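Local coordinates for protein endo-alpha-mannosidase (Bacteroides thetaiotaomicron, PDB 4ACY) that probably hydrolyses internal alpha-mannosidic linkages in N-glycans, as a family GH99 endo-alpha-mannosidase, at residues A[39-44]-A[319-324]. Residues are numbered along the deposited sequence; the frame is centred on the assembly and turned at random.
Sequences DDHTIS and ASYISI
The rings of His41 and Tyr321 lie in an offset stack, with centroids 4.1 Å apart and planes at 21°. The imidazole CD2 sits over the centre of the phenol, while CE2 of Tyr321 comes under the rim of the imidazole at 3.3 Å from His41 CD2. Tyr321 CG is anti to its carbonyl carbon (chi1 -66°), which brings the phenol ring over the imidazole. Its OH bonds to Thr184. The imidazole has a hydrogen bond of its own: His41 ND1 donates to Asp40 OD1 at 2.9 Å, nearly in the ring plane. With an alanine at Tyr321, one imidazole face would probably lose its stacking partner and Thr184 the phenol hydroxyl.

Three backbone hydrogen bonds join the two strands in parallel: Ile322 N to His41 O, Ile43 N to Ile322 O (2.9 Å) and Ile324 N to Ile43 O (2.8 Å). They pair the first and last strands of the eight-stranded parallel barrel, closing the TIM-barrel fold of the GH99 family.

Thr42 CG2 meets Ile324 CD1 at 3.8 Å, on the face covered by Tyr311 of helix 305-316. On the other face Ile43 CD1 approaches Tyr321 CD2 at 4.4 Å.

A type I turn from Asp39 to Thr42 leads into the strand. Asp39 OD2 accepts from His41 N, an Asx turn, and from Thr42 OG1 at 2.8 Å. The two donors arrive from opposite faces of the carboxylate, whose OD1 forms a salt bridge with Arg372.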
ATOM      1  N   ASP A  39       2.008  14.303  -8.381  1.00 24.37           N
ATOM      2  CA  ASP A  39       1.028  13.594  -9.186  1.00 22.85           C
ATOM      3  C   ASP A  39      -0.130  13.011  -8.394  1.00 21.69           C
ATOM      4  O   ASP A  39       0.065  12.173  -7.506  1.00 20.37           O
ATOM      5  CB  ASP A  39       1.676  12.496 -10.022  1.00 22.58           C
ATOM      6  CG  ASP A  39       0.738  11.964 -11.069  1.00 23.20           C
ATOM      7  OD1 ASP A  39       0.467  12.706 -12.042  1.00 23.98           O
ATOM      8  OD2 ASP A  39       0.220  10.837 -10.912  1.00 22.39           O
ATOM      9  N   ASP A  40      -1.340  13.421  -8.760  1.00 20.73           N
ATOM     10  CA  ASP A  40      -2.527  12.966  -8.061  1.00 20.44           C
ATOM     11  C   ASP A  40      -3.123  11.666  -8.608  1.00 19.54           C
ATOM     12  O   ASP A  40      -4.226  11.313  -8.242  1.00 19.79           O
ATOM     13  CB  ASP A  40      -3.591  14.079  -7.995  1.00 21.96           C
ATOM     14  CG  ASP A  40      -4.033  14.558  -9.362  1.00 22.97           C
ATOM     15  OD1 ASP A  40      -3.812  13.858 -10.370  1.00 23.10           O
ATOM     16  OD2 ASP A  40      -4.596  15.675  -9.431  1.00 24.50           O
ATOM     17  N   HIS A  41      -2.394  10.964  -9.467  1.00 18.85           N
ATOM     18  CA  HIS A  41      -2.827   9.651  -9.948  1.00 18.22           C
ATOM     19  C   HIS A  41      -1.801   8.580  -9.568  1.00 17.16           C
ATOM     20  O   HIS A  41      -1.831   7.478 -10.109  1.00 16.85           O
ATOM     21  CB  HIS A  41      -3.040   9.666 -11.474  1.00 19.05           C
ATOM     22  CG  HIS A  41      -4.392  10.162 -11.892  1.00 20.27           C
ATOM     23  ND1 HIS A  41      -4.844  11.433 -11.611  1.00 21.19           N
ATOM     24  CD2 HIS A  41      -5.387   9.557 -12.582  1.00 20.20           C
ATOM     25  CE1 HIS A  41      -6.066  11.585 -12.092  1.00 20.86           C
ATOM     26  NE2 HIS A  41      -6.419  10.460 -12.684  1.00 21.66           N
ATOM     27  N   THR A  42      -0.904   8.926  -8.647  1.00 16.05           N
ATOM     28  CA  THR A  42       0.117   7.989  -8.157  1.00 15.65           C
ATOM     29  C   THR A  42      -0.079   7.845  -6.669  1.00 15.35           C
ATOM     30  O   THR A  42      -0.115   8.842  -5.955  1.00 15.05           O
ATOM     31  CB  THR A  42       1.528   8.518  -8.448  1.00 15.65           C
ATOM     32  OG1 THR A  42       1.671   8.724  -9.856  1.00 16.42           O
ATOM     33  CG2 THR A  42       2.604   7.523  -7.970  1.00 15.73           C
ATOM     34  N   ILE A  43      -0.223   6.598  -6.204  1.00 15.27           N
ATOM     35  CA  ILE A  43      -0.670   6.348  -4.849  1.00 14.67           C
ATOM     36  C   ILE A  43       0.286   5.383  -4.150  1.00 14.42           C
ATOM     37  O   ILE A  43       0.450   4.263  -4.592  1.00 15.36           O
ATOM     38  CB  ILE A  43      -2.095   5.726  -4.841  1.00 14.96           C
ATOM     39  CG1 ILE A  43      -3.074   6.614  -5.645  1.00 14.82           C
ATOM     40  CG2 ILE A  43      -2.579   5.583  -3.423  1.00 14.97           C
ATOM     41  CD1 ILE A  43      -4.384   5.912  -6.055  1.00 16.41           C
ATOM     42  N   SER A  44       0.926   5.817  -3.077  1.00 14.16           N
ATOM     43  CA  SER A  44       1.813   4.903  -2.349  1.00 13.91           C
ATOM     44  C   SER A  44       1.010   4.098  -1.336  1.00 13.98           C
ATOM     45  O   SER A  44       0.007   4.579  -0.799  1.00 14.58           O
ATOM     46  CB  SER A  44       2.929   5.653  -1.624  1.00 13.87           C
ATOM     47  OG  SER A  44       2.407   6.411  -0.528  1.00 14.01           O
ATOM     48  N   ALA A 319      -2.781   2.096 -17.950  1.00 21.05           N
ATOM     49  CA  ALA A 319      -3.531   2.391 -16.724  1.00 20.97           C
ATOM     50  C   ALA A 319      -3.491   3.884 -16.430  1.00 20.83           C
ATOM     51  O   ALA A 319      -2.501   4.557 -16.745  1.00 21.40           O
ATOM     52  CB  ALA A 319      -2.963   1.618 -15.552  1.00 20.63           C
ATOM     53  N   SER A 320      -4.572   4.386 -15.847  1.00 20.74           N
ATOM     54  CA  SER A 320      -4.719   5.816 -15.512  1.00 20.62           C
ATOM     55  C   SER A 320      -4.193   6.156 -14.116  1.00 19.40           C
ATOM     56  O   SER A 320      -3.982   7.332 -13.792  1.00 18.83           O
ATOM     57  CB  SER A 320      -6.192   6.241 -15.611  1.00 22.20           C
ATOM     58  OG  SER A 320      -6.673   6.141 -16.945  1.00 24.06           O
ATOM     59  N   TYR A 321      -4.030   5.128 -13.283  1.00 18.18           N
ATOM     60  CA  TYR A 321      -3.556   5.303 -11.905  1.00 17.21           C
ATOM     61  C   TYR A 321      -2.520   4.243 -11.667  1.00 16.47           C
ATOM     62  O   TYR A 321      -2.659   3.132 -12.173  1.00 16.57           O
ATOM     63  CB  TYR A 321      -4.687   5.056 -10.894  1.00 17.47           C
ATOM     64  CG  TYR A 321      -5.807   6.058 -10.936  1.00 17.93           C
ATOM     65  CD1 TYR A 321      -6.819   5.951 -11.887  1.00 18.23           C
ATOM     66  CD2 TYR A 321      -5.868   7.096 -10.008  1.00 17.89           C
ATOM     67  CE1 TYR A 321      -7.860   6.864 -11.932  1.00 18.65           C
ATOM     68  CE2 TYR A 321      -6.906   8.028 -10.046  1.00 18.26           C
ATOM     69  CZ  TYR A 321      -7.892   7.894 -11.006  1.00 18.70           C
ATOM     70  OH  TYR A 321      -8.909   8.809 -11.049  1.00 19.24           O
ATOM     71  N   ILE A 322      -1.491   4.578 -10.905  1.00 15.81           N
ATOM     72  CA  ILE A 322      -0.475   3.596 -10.522  1.00 15.51           C
ATOM     73  C   ILE A 322      -0.321   3.632  -9.021  1.00 15.15           C
ATOM     74  O   ILE A 322      -0.279   4.707  -8.418  1.00 15.05           O
ATOM     75  CB  ILE A 322       0.868   3.835 -11.272  1.00 15.68           C
ATOM     76  CG1 ILE A 322       0.681   3.536 -12.768  1.00 15.76           C
ATOM     77  CG2 ILE A 322       2.017   2.957 -10.674  1.00 15.90           C
ATOM     78  CD1 ILE A 322       1.925   3.837 -13.617  1.00 15.90           C
ATOM     79  N   SER A 323      -0.256   2.450  -8.409  1.00 14.59           N
ATOM     80  CA  SER A 323       0.001   2.358  -6.990  1.00 14.15           C
ATOM     81  C   SER A 323       1.386   1.783  -6.753  1.00 13.91           C
ATOM     82  O   SER A 323       1.906   0.998  -7.555  1.00 13.96           O
ATOM     83  CB  SER A 323      -1.087   1.545  -6.264  1.00 13.71           C
ATOM     84  OG  SER A 323      -1.207   0.223  -6.798  1.00 13.77           O
ATOM     85  N   ILE A 324       1.988   2.205  -5.649  1.00 14.08           N
ATOM     86  CA  ILE A 324       3.340   1.807  -5.306  1.00 14.09           C
ATOM     87  C   ILE A 324       3.336   0.968  -4.025  1.00 13.84           C
ATOM     88  O   ILE A 324       2.958   1.434  -2.943  1.00 14.25           O
ATOM     89  CB  ILE A 324       4.278   3.034  -5.156  1.00 13.99           C
ATOM     90  CG1 ILE A 324       4.367   3.786  -6.498  1.00 14.34           C
ATOM     91  CG2 ILE A 324       5.678   2.585  -4.704  1.00 13.74           C
ATOM     92  CD1 ILE A 324       5.129   5.088  -6.402  1.00 14.64           C
TER